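Local coordinates for hypothetical protein PP5205 (PDB 2G2X) that is of unknown function but carries an EVE domain, related to the PUA and ASCH domains, and so may bind nucleic acid, at residues 21-26 and 96-101; 32-37 and 130-135; 46-51 and 60-65; 54-59 and 106-111. One frame throughout, in Å; residues are numbered along the deposited sequence.

In the fold
The four contacts all hold the same mixed sheet of the EVE domain. Contact 3 is the buried one, a hairpin ladder with three buried phenylalanines. Contacts 1, 2 and 4 are only partly buried. Contact 1 adds the edge strand 23-26 to strand 95-110, with apolar side chains on one face and carboxylates with a water on the other. Contact 4 joins the far end of strand 95-110 to the start of strand 58-71, which contact 3 also uses. Contact 2 differs in kind: helix 32-38 packs by apolar side chains on the approach to the opposite edge strand. Contacts 1 and 3 touch through Ala100 and Arg64, and contacts 3 and 4 through His51 and Gly58.

Contact 1 (21-26 and 96-101)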
# COMPACT_ATOMS: atom_id res chain seq x y z
N LEU A 21 10.81 9.27 8.15
CA LEU A 21 9.77 9.54 9.13
C LEU A 21 9.74 8.53 10.28
O LEU A 21 9.35 8.86 11.39
CB LEU A 21 8.39 9.56 8.46
CG LEU A 21 8.03 10.77 7.60
CD1 LEU A 21 6.77 10.51 6.80
CD2 LEU A 21 7.85 11.98 8.50
N GLY A 22 10.16 7.30 9.99
CA GLY A 22 10.16 6.26 11.00
C GLY A 22 8.86 5.47 10.94
O GLY A 22 8.84 4.33 10.47
N GLU A 23 7.78 6.08 11.42
CA GLU A 23 6.46 5.45 11.41
C GLU A 23 5.48 6.48 10.87
O GLU A 23 5.55 7.65 11.24
CB GLU A 23 6.06 5.03 12.83
CG GLU A 23 4.79 4.18 12.89
CD GLU A 23 4.53 3.59 14.27
OE1 GLU A 23 5.45 3.62 15.11
OE2 GLU A 23 3.40 3.08 14.50
N ALA A 24 4.59 6.05 9.99
CA ALA A 24 3.61 6.97 9.41
C ALA A 24 2.22 6.36 9.27
O ALA A 24 2.06 5.15 9.24
CB ALA A 24 4.11 7.45 8.05
N ARG A 25 1.22 7.23 9.17
CA ARG A 25 -0.16 6.78 9.02
C ARG A 25 -0.49 6.60 7.53
O ARG A 25 -0.11 7.42 6.70
CB ARG A 25 -1.12 7.81 9.63
CG ARG A 25 -2.61 7.41 9.50
CD ARG A 25 -3.50 8.37 10.28
NE ARG A 25 -3.52 9.70 9.68
CZ ARG A 25 -3.49 10.83 10.38
NH1 ARG A 25 -3.44 10.79 11.71
NH2 ARG A 25 -3.52 12.00 9.76
N TRP A 26 -1.17 5.51 7.21
CA TRP A 26 -1.56 5.23 5.83
C TRP A 26 -3.04 5.60 5.76
O TRP A 26 -3.92 4.78 6.03
CB TRP A 26 -1.35 3.74 5.53
CG TRP A 26 -1.21 3.44 4.06
CD1 TRP A 26 -2.22 3.23 3.17
CD2 TRP A 26 0.01 3.38 3.32
NE1 TRP A 26 -1.70 3.03 1.91
CE2 TRP A 26 -0.33 3.12 1.97
CE3 TRP A 26 1.36 3.52 3.66
CZ2 TRP A 26 0.63 3.00 0.96
CZ3 TRP A 26 2.33 3.39 2.65
CH2 TRP A 26 1.95 3.14 1.32
N ALA A 96 -7.67 3.21 8.53
CA ALA A 96 -6.28 3.49 8.23
C ALA A 96 -5.46 2.48 9.01
O ALA A 96 -5.99 1.77 9.86
CB ALA A 96 -5.92 4.91 8.66
N VAL A 97 -4.17 2.40 8.71
CA VAL A 97 -3.26 1.53 9.43
C VAL A 97 -1.98 2.32 9.51
O VAL A 97 -1.79 3.25 8.73
CB VAL A 97 -3.00 0.19 8.69
CG1 VAL A 97 -4.28 -0.63 8.60
CG2 VAL A 97 -2.43 0.45 7.30
N ASP A 98 -1.11 1.99 10.46
CA ASP A 98 0.16 2.69 10.57
C ASP A 98 1.26 1.77 10.08
O ASP A 98 1.22 0.56 10.31
CB ASP A 98 0.43 3.11 12.02
CG ASP A 98 -0.50 4.23 12.49
OD1 ASP A 98 -1.07 4.93 11.62
OD2 ASP A 98 -0.64 4.41 13.71
N VAL A 99 2.25 2.35 9.40
CA VAL A 99 3.33 1.55 8.84
C VAL A 99 4.71 2.03 9.24
O VAL A 99 4.89 3.14 9.74
CB VAL A 99 3.26 1.55 7.30
CG1 VAL A 99 1.87 1.10 6.85
CG2 VAL A 99 3.58 2.94 6.76
N ALA A 100 5.70 1.18 9.00
CA ALA A 100 7.08 1.50 9.29
C ALA A 100 7.94 0.90 8.19
O ALA A 100 7.57 -0.10 7.56
CB ALA A 100 7.49 0.94 10.65
N HIS A 101 9.08 1.54 7.95
CA HIS A 101 10.01 1.13 6.92
C HIS A 101 10.76 -0.14 7.26
O HIS A 101 11.15 -0.36 8.41
CB HIS A 101 11.04 2.25 6.69
CG HIS A 101 12.13 1.88 5.73
ND1 HIS A 101 12.05 2.14 4.38
CD2 HIS A 101 13.34 1.30 5.93
CE1 HIS A 101 13.16 1.73 3.79
NE2 HIS A 101 13.96 1.23 4.71
O HOH W 1 0.99 3.86 15.49
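Ala24 and Val99 are the centre of an antiparallel ladder that adds strand 23-26 to the edge of the mixed beta sheet of this EVE domain. Ala24 and Val99 are bonded twice. Ala24 N donates to Val99 O at 2.9 Å, and Val99 N donates to Ala24 O at 2.8 Å. A single further bond runs from Trp26 N to Val97 O. At the flanking non-hydrogen-bonded pairs, Glu23 with Ala100 and Arg25 with Asp98, CA-H...O contacts add to the ladder. Glu23 CA lies 3.3 Å from Val99 O.

Apolar contacts occupy the face of Ala24, Trp26, Val97 and Val99. Trp26 carries CG on the far side of CB from its backbone N (chi1 -158°), and the indole runs back along the strand toward Val99. Val99 CG2 meets the ring at its edge, 3.9 Å from CE3. Trp26 CB touches Val97 CG2. Beyond the contact the indole meets the Phe47 ring edge-to-face, and a sulfate, probably from the crystallisation liquor, lies next to it.

The other face is polar. Arg25 leans its CB against Asp98 OD1, but its NE forms a salt bridge to Asp27, and OD1 is hydrogen-bonded to Tyr70. Glu23 OE2, which also bonds to Thr66, comes within 4.3 Å of Asp98 OD2. The likely repulsion is probably eased by one water that donates to both, 2.7 Å from Glu23 OE2 and 2.5 Å from Asp98 OD2.

Contact 2 (32-37 and 130-135); sequences YQARNF and SRLSVM
Phe37, Ala34 and Leu132 bury the most surface in this contact. Leu132 reaches toward the helix with its two methyls spread. Its CG lies trans to the backbone N (chi1 -161°), which brings both branches to the helix. CD1 sits 3.8 Å from Ala34 N and also touches the CB and CG of Gln33. CD2 meets the edge of the Phe37 ring, near its plane, 3.8 Å from CE2. The two side chains cross at about a right angle.

Ala34 has only its CB to offer, and that methyl points toward the other segment. It packs 3.6 Å from Val134 CB. This is a helix laid on a sheet edge: helix 32-38 covers residues 132-135 where the chain enters strand 134-136, an outermost strand of the sheet in this PUA-related domain. The strand is tied to its neighbour 3-8 by backbone bonds of Ser133 to Lys7 and of selenomethionine Met135 to Leu5.

Phe37 closes the other end. Its CB lies 3.7 Å from Val134 CG1. The ring comes down obliquely on the backbone, with CD2 3.2 Å from Val134 O and 3.9 Å from Met135 CA. On one ring face, offset toward the rim, stands Gln33 NE2 of the same helix, 3.1 Å above the plane. With the ring cut back to an alanine, a gap is likely to open beside Leu132 CD2, and the Gln33 amide would probably lose the ring face it lies on. Phe37 also touches Trp4 of strand 3-8, and Val134 touches Met6 of that strand.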
# COMPACT_ATOMS: atom_id res chain seq x y z
N TYR A 32 -13.73 0.76 -1.24
CA TYR A 32 -14.26 -0.25 -0.32
C TYR A 32 -13.46 -1.54 -0.21
O TYR A 32 -13.18 -2.01 0.90
CB TYR A 32 -15.71 -0.55 -0.65
CG TYR A 32 -16.64 0.52 -0.15
CD1 TYR A 32 -16.94 0.63 1.21
CD2 TYR A 32 -17.21 1.45 -1.03
CE1 TYR A 32 -17.78 1.63 1.69
CE2 TYR A 32 -18.05 2.46 -0.56
CZ TYR A 32 -18.33 2.54 0.80
OH TYR A 32 -19.18 3.52 1.27
N GLN A 33 -13.09 -2.13 -1.34
CA GLN A 33 -12.33 -3.37 -1.32
C GLN A 33 -10.96 -3.15 -0.68
O GLN A 33 -10.54 -3.93 0.17
CB GLN A 33 -12.16 -3.93 -2.73
CG GLN A 33 -11.42 -5.26 -2.76
CD GLN A 33 -12.06 -6.31 -1.87
OE1 GLN A 33 -13.22 -6.67 -2.07
NE2 GLN A 33 -11.31 -6.80 -0.89
N ALA A 34 -10.28 -2.08 -1.08
CA ALA A 34 -8.96 -1.79 -0.52
C ALA A 34 -9.11 -1.62 0.99
O ALA A 34 -8.27 -2.08 1.76
CB ALA A 34 -8.38 -0.53 -1.15
N ARG A 35 -10.19 -0.96 1.40
CA ARG A 35 -10.45 -0.75 2.81
C ARG A 35 -10.57 -2.10 3.50
O ARG A 35 -9.97 -2.33 4.55
CB ARG A 35 -11.76 0.03 3.03
CG ARG A 35 -12.13 0.17 4.49
CD ARG A 35 -13.61 0.44 4.68
NE ARG A 35 -14.45 -0.62 4.13
CZ ARG A 35 -15.77 -0.68 4.30
NH1 ARG A 35 -16.38 0.27 5.00
NH2 ARG A 35 -16.47 -1.67 3.76
N ASN A 36 -11.35 -2.99 2.89
CA ASN A 36 -11.56 -4.32 3.46
C ASN A 36 -10.24 -5.07 3.63
O ASN A 36 -10.07 -5.81 4.59
CB ASN A 36 -12.53 -5.13 2.61
CG ASN A 36 -13.89 -4.47 2.50
OD1 ASN A 36 -14.25 -3.65 3.34
ND2 ASN A 36 -14.65 -4.83 1.48
N PHE A 37 -9.31 -4.89 2.70
CA PHE A 37 -8.03 -5.57 2.83
C PHE A 37 -7.25 -4.96 3.99
O PHE A 37 -6.56 -5.68 4.72
CB PHE A 37 -7.23 -5.50 1.54
CG PHE A 37 -7.73 -6.44 0.47
CD1 PHE A 37 -8.09 -7.75 0.78
CD2 PHE A 37 -7.80 -6.02 -0.87
CE1 PHE A 37 -8.53 -8.64 -0.22
CE2 PHE A 37 -8.23 -6.89 -1.87
CZ PHE A 37 -8.60 -8.21 -1.55
N SER A 130 -7.58 -2.56 -13.37
CA SER A 130 -7.56 -2.56 -11.91
C SER A 130 -7.30 -1.16 -11.34
O SER A 130 -6.43 -0.44 -11.83
CB SER A 130 -6.50 -3.53 -11.40
OG SER A 130 -6.43 -3.52 -9.99
N ARG A 131 -8.06 -0.80 -10.31
CA ARG A 131 -7.91 0.49 -9.65
C ARG A 131 -7.71 0.25 -8.15
O ARG A 131 -7.89 1.15 -7.33
CB ARG A 131 -9.16 1.35 -9.87
CG ARG A 131 -9.52 1.59 -11.33
CD ARG A 131 -8.45 2.42 -12.05
NE ARG A 131 -8.73 2.53 -13.48
CZ ARG A 131 -8.06 1.89 -14.43
NH1 ARG A 131 -7.05 1.08 -14.11
NH2 ARG A 131 -8.39 2.05 -15.70
N LEU A 132 -7.34 -0.99 -7.82
CA LEU A 132 -7.12 -1.39 -6.43
C LEU A 132 -5.73 -0.93 -5.95
O LEU A 132 -4.72 -1.27 -6.56
CB LEU A 132 -7.23 -2.91 -6.34
CG LEU A 132 -7.47 -3.54 -4.97
CD1 LEU A 132 -8.84 -3.12 -4.46
CD2 LEU A 132 -7.39 -5.07 -5.10
N SER A 133 -5.70 -0.17 -4.86
CA SER A 133 -4.43 0.34 -4.32
C SER A 133 -3.93 -0.46 -3.13
O SER A 133 -2.85 -0.18 -2.60
CB SER A 133 -4.59 1.80 -3.90
OG SER A 133 -5.44 1.91 -2.77
N VAL A 134 -4.72 -1.43 -2.69
CA VAL A 134 -4.35 -2.28 -1.56
C VAL A 134 -4.74 -3.68 -1.95
O VAL A 134 -5.86 -3.91 -2.40
CB VAL A 134 -5.12 -1.89 -0.27
CG1 VAL A 134 -4.72 -2.81 0.87
CG2 VAL A 134 -4.83 -0.43 0.09
N MSE A 135 -3.83 -4.64 -1.77
CA MSE A 135 -4.13 -6.00 -2.18
C MSE A 135 -3.30 -7.04 -1.45
O MSE A 135 -2.20 -6.75 -0.97
CB MSE A 135 -3.88 -6.14 -3.67
CG MSE A 135 -2.42 -5.91 -4.03
SE MSE A 135 -2.04 -5.73 -5.93
CE MSE A 135 -2.69 -3.93 -6.20

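Contact 3 (46-51 and 60-65); sequences EFFFYH and AGIARI
Phe47 and Ala63 form a hydrogen-bonded pair in the hairpin of strands 46-51 and 58-71. Phe47 N donates to Ala63 O at 2.9 Å, and Ala63 N answers to Phe47 O at 3.1 Å. From CB, a chi1 of 65° places CG between the backbone N and the carbonyl carbon, which folds the ring over its partner strand. CG passes 4.1 Å from Ala63 O. CD1 comes nearer to that oxygen and touches Ile65 CD1 at 3.8 Å. CE1 meets Ala63 CB at 3.6 Å, CE2 meets it at 3.9 Å, and at the tip CZ presses on the same methyl at 3.4 Å. A leucine in place of Phe47 would probably leave Ala63 CB poorly covered and open a gap next to Ile65 CD1.

At the other end, Ala60 and Gly61 both face Phe49 in a classic beta bulge. Ala60 CB there makes a CH-pi contact over the His51 ring, 3.5 Å from its centroid.

Strand 3-8 flanks 46-51, and strand 95-110 flanks 58-71. Phe47 also packs on Met6 and on Val99. On the opposite face, Phe48 and Ile62 lie under helix 139-148, where Trp142 stacks on Phe48.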
# COMPACT_ATOMS: atom_id res chain seq x y z
N GLU A 46 3.84 -7.66 6.37
CA GLU A 46 4.73 -6.86 5.54
C GLU A 46 4.07 -6.63 4.20
O GLU A 46 3.23 -7.43 3.78
CB GLU A 46 6.07 -7.58 5.38
CG GLU A 46 6.78 -7.76 6.71
CD GLU A 46 7.99 -8.66 6.63
OE1 GLU A 46 7.80 -9.85 6.30
OE2 GLU A 46 9.11 -8.18 6.90
N PHE A 47 4.43 -5.54 3.54
CA PHE A 47 3.85 -5.26 2.23
C PHE A 47 4.85 -4.59 1.30
O PHE A 47 5.76 -3.90 1.75
CB PHE A 47 2.61 -4.35 2.37
CG PHE A 47 2.91 -2.96 2.90
CD1 PHE A 47 2.97 -2.71 4.27
CD2 PHE A 47 3.12 -1.90 2.02
CE1 PHE A 47 3.23 -1.42 4.76
CE2 PHE A 47 3.38 -0.60 2.49
CZ PHE A 47 3.43 -0.36 3.87
N PHE A 48 4.68 -4.81 0.01
CA PHE A 48 5.55 -4.17 -0.97
C PHE A 48 5.06 -2.73 -1.12
O PHE A 48 3.86 -2.48 -1.27
CB PHE A 48 5.48 -4.90 -2.31
CG PHE A 48 6.19 -6.24 -2.31
CD1 PHE A 48 7.51 -6.33 -1.89
CD2 PHE A 48 5.53 -7.40 -2.71
CE1 PHE A 48 8.18 -7.56 -1.86
CE2 PHE A 48 6.18 -8.64 -2.68
CZ PHE A 48 7.51 -8.72 -2.26
N PHE A 49 6.00 -1.79 -1.05
CA PHE A 49 5.69 -0.37 -1.18
C PHE A 49 5.77 -0.06 -2.67
O PHE A 49 6.87 -0.05 -3.23
CB PHE A 49 6.74 0.43 -0.41
CG PHE A 49 6.31 1.83 -0.04
CD1 PHE A 49 5.98 2.14 1.28
CD2 PHE A 49 6.25 2.83 -1.00
CE1 PHE A 49 5.61 3.44 1.64
CE2 PHE A 49 5.87 4.14 -0.66
CZ PHE A 49 5.55 4.45 0.66
N TYR A 50 4.63 0.19 -3.30
CA TYR A 50 4.58 0.46 -4.74
C TYR A 50 4.42 1.93 -5.14
O TYR A 50 3.42 2.57 -4.79
CB TYR A 50 3.44 -0.35 -5.38
CG TYR A 50 3.35 -0.23 -6.89
CD1 TYR A 50 4.04 -1.10 -7.72
CD2 TYR A 50 2.55 0.76 -7.48
CE1 TYR A 50 3.95 -1.00 -9.11
CE2 TYR A 50 2.46 0.87 -8.86
CZ TYR A 50 3.15 -0.01 -9.67
OH TYR A 50 3.04 0.11 -11.05
N HIS A 51 5.39 2.47 -5.87
CA HIS A 51 5.35 3.85 -6.33
C HIS A 51 4.48 3.94 -7.57
O HIS A 51 4.85 3.43 -8.63
CB HIS A 51 6.76 4.36 -6.65
CG HIS A 51 7.59 4.65 -5.44
ND1 HIS A 51 8.92 5.00 -5.52
CD2 HIS A 51 7.28 4.63 -4.12
CE1 HIS A 51 9.39 5.20 -4.30
NE2 HIS A 51 8.42 4.98 -3.44
N ALA A 60 9.19 -0.24 -4.89
CA ALA A 60 10.40 0.43 -4.42
C ALA A 60 11.00 -0.13 -3.13
O ALA A 60 12.15 0.17 -2.80
CB ALA A 60 10.13 1.92 -4.26
N GLY A 61 10.22 -0.93 -2.40
CA GLY A 61 10.74 -1.49 -1.17
C GLY A 61 9.74 -2.26 -0.33
O GLY A 61 8.65 -2.60 -0.79
N ILE A 62 10.12 -2.53 0.91
CA ILE A 62 9.26 -3.27 1.83
C ILE A 62 9.03 -2.48 3.11
O ILE A 62 9.93 -1.81 3.60
CB ILE A 62 9.90 -4.62 2.21
CG1 ILE A 62 10.13 -5.45 0.94
CG2 ILE A 62 9.01 -5.37 3.21
CD1 ILE A 62 10.96 -6.71 1.16
N ALA A 63 7.82 -2.58 3.64
CA ALA A 63 7.46 -1.92 4.88
C ALA A 63 6.58 -2.88 5.67
O ALA A 63 6.20 -3.94 5.16
CB ALA A 63 6.70 -0.62 4.58
N ARG A 64 6.26 -2.53 6.91
CA ARG A 64 5.44 -3.39 7.75
C ARG A 64 4.31 -2.64 8.46
O ARG A 64 4.36 -1.43 8.63
CB ARG A 64 6.32 -4.08 8.80
CG ARG A 64 6.95 -3.13 9.83
CD ARG A 64 7.72 -3.91 10.89
NE ARG A 64 8.19 -3.05 11.98
CZ ARG A 64 9.12 -2.12 11.84
NH1 ARG A 64 9.70 -1.93 10.67
NH2 ARG A 64 9.48 -1.38 12.88
N ILE A 65 3.28 -3.39 8.86
CA ILE A 65 2.13 -2.82 9.56
C ILE A 65 2.45 -2.72 11.05
O ILE A 65 2.75 -3.74 11.68
CB ILE A 65 0.88 -3.70 9.40
CG1 ILE A 65 0.61 -3.94 7.91
CG2 ILE A 65 -0.31 -3.04 10.07
CD1 ILE A 65 0.46 -2.66 7.10

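Contact 4 (54-59 and 106-111)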
# COMPACT_ATOMS: atom_id res chain seq x y z
N CYS A 54 3.67 7.91 -11.17
CA CYS A 54 4.97 8.57 -11.23
C CYS A 54 5.77 8.13 -12.46
O CYS A 54 5.38 7.20 -13.16
CB CYS A 54 5.76 8.21 -9.97
SG CYS A 54 6.01 6.41 -9.78
N PRO A 55 6.90 8.80 -12.74
CA PRO A 55 7.73 8.45 -13.90
C PRO A 55 8.34 7.04 -13.88
O PRO A 55 8.56 6.44 -14.94
CB PRO A 55 8.79 9.56 -13.92
CG PRO A 55 8.85 10.02 -12.49
CD PRO A 55 7.41 10.01 -12.08
N GLN A 56 8.61 6.50 -12.70
CA GLN A 56 9.17 5.15 -12.61
C GLN A 56 8.31 4.29 -11.69
O GLN A 56 8.70 3.96 -10.57
CB GLN A 56 10.61 5.17 -12.10
CG GLN A 56 11.35 3.84 -12.36
CD GLN A 56 12.79 3.82 -11.86
OE1 GLN A 56 13.62 3.07 -12.38
NE2 GLN A 56 13.09 4.63 -10.85
N PRO A 57 7.11 3.91 -12.15
CA PRO A 57 6.21 3.08 -11.35
C PRO A 57 6.78 1.68 -11.11
O PRO A 57 7.39 1.08 -12.00
CB PRO A 57 4.93 3.06 -12.18
CG PRO A 57 5.45 3.14 -13.59
CD PRO A 57 6.52 4.21 -13.46
N GLY A 58 6.58 1.17 -9.90
CA GLY A 58 7.08 -0.15 -9.56
C GLY A 58 7.24 -0.32 -8.06
O GLY A 58 6.95 0.59 -7.29
N ILE A 59 7.68 -1.50 -7.65
CA ILE A 59 7.88 -1.79 -6.24
C ILE A 59 9.23 -1.20 -5.81
O ILE A 59 10.28 -1.61 -6.30
CB ILE A 59 7.85 -3.31 -5.98
CG1 ILE A 59 6.47 -3.86 -6.37
CG2 ILE A 59 8.16 -3.60 -4.51
CD1 ILE A 59 6.32 -5.38 -6.23
N PRO A 106 17.54 -0.97 -3.95
CA PRO A 106 18.51 -0.11 -4.64
C PRO A 106 17.90 0.42 -5.94
O PRO A 106 18.10 1.58 -6.32
CB PRO A 106 19.68 -1.05 -4.92
CG PRO A 106 19.54 -2.13 -3.89
CD PRO A 106 18.05 -2.34 -3.83
N ARG A 107 17.17 -0.45 -6.61
CA ARG A 107 16.52 -0.10 -7.86
C ARG A 107 15.07 -0.55 -7.82
O ARG A 107 14.76 -1.67 -7.40
CB ARG A 107 17.24 -0.78 -9.03
CG ARG A 107 18.70 -0.36 -9.21
CD ARG A 107 19.34 -1.11 -10.37
NE ARG A 107 19.28 -2.56 -10.17
CZ ARG A 107 19.99 -3.23 -9.27
NH1 ARG A 107 20.82 -2.59 -8.46
NH2 ARG A 107 19.86 -4.55 -9.16
N VAL A 108 14.18 0.34 -8.25
CA VAL A 108 12.76 0.05 -8.28
C VAL A 108 12.50 -1.14 -9.19
O VAL A 108 13.11 -1.26 -10.26
CB VAL A 108 11.96 1.25 -8.83
CG1 VAL A 108 10.52 0.84 -9.11
CG2 VAL A 108 12.01 2.42 -7.84
N LEU A 109 11.61 -2.03 -8.76
CA LEU A 109 11.26 -3.18 -9.59
C LEU A 109 10.13 -2.63 -10.46
O LEU A 109 8.96 -2.63 -10.07
CB LEU A 109 10.75 -4.34 -8.74
CG LEU A 109 11.71 -4.82 -7.65
CD1 LEU A 109 11.13 -6.08 -7.01
CD2 LEU A 109 13.08 -5.10 -8.24
N GLU A 110 10.52 -2.14 -11.63
CA GLU A 110 9.60 -1.53 -12.58
C GLU A 110 8.38 -2.35 -12.93
O GLU A 110 8.43 -3.58 -13.00
CB GLU A 110 10.38 -1.15 -13.84
CG GLU A 110 11.55 -0.24 -13.53
CD GLU A 110 12.30 0.22 -14.77
OE1 GLU A 110 13.22 1.04 -14.63
OE2 GLU A 110 11.96 -0.24 -15.88
N LEU A 111 7.27 -1.65 -13.14
CA LEU A 111 6.00 -2.26 -13.49
C LEU A 111 6.12 -3.16 -14.71
O LEU A 111 5.53 -4.24 -14.75
CB LEU A 111 4.95 -1.18 -13.74
CG LEU A 111 3.57 -1.65 -14.20
CD1 LEU A 111 2.97 -2.57 -13.14
CD2 LEU A 111 2.68 -0.45 -14.46
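Val108 has a chi1 of 169°, which holds CG1 trans to the backbone N and sets that methyl on Gly58, 3.6 Å from its CA. Gln56 likewise carries CG opposite its backbone N (chi1 -164°), and its extended chain slides past Val108 in the opposite direction to end beside the Glu110 carboxylate. They flank a short antiparallel ladder that joins the start of strand 58-71 to the end of strand 95-110 in the EVE domain sheet.

Ile59 and Leu109 are its hydrogen-bonded pair. Leu109 N donates to Ile59 O at 2.8 Å, almost straight at 174°. Ile59 N donates to Leu109 O at 3.0 Å and approaches from above the carbonyl plane. The side chains of this pair share one face, with the two CB atoms 4.1 Å apart. Both side chains also touch Ile145 of helix 139-148.

Gly58 faces Glu110 at the next, non-hydrogen-bonded position. A CB on Gly58 would collide with Leu109 O and Val108 CG1, and its backbone angles also suit only a residue without one. This probably lets the strands come so close, with Gly58 CA and Glu110 CA 4.2 Å apart.

Past this pair the chain turns into helix 111-115, with Glu110 at its N-cap position. Leu111 N, in the first turn, finds its acceptor across the contact in Pro57 O at 3.0 Å. Leu111 and Pro57 also both pack on Tyr50 of strand 46-51. The same Pro57 O receives a CA-H...O contact from Glu110 CA, 3.5 Å away.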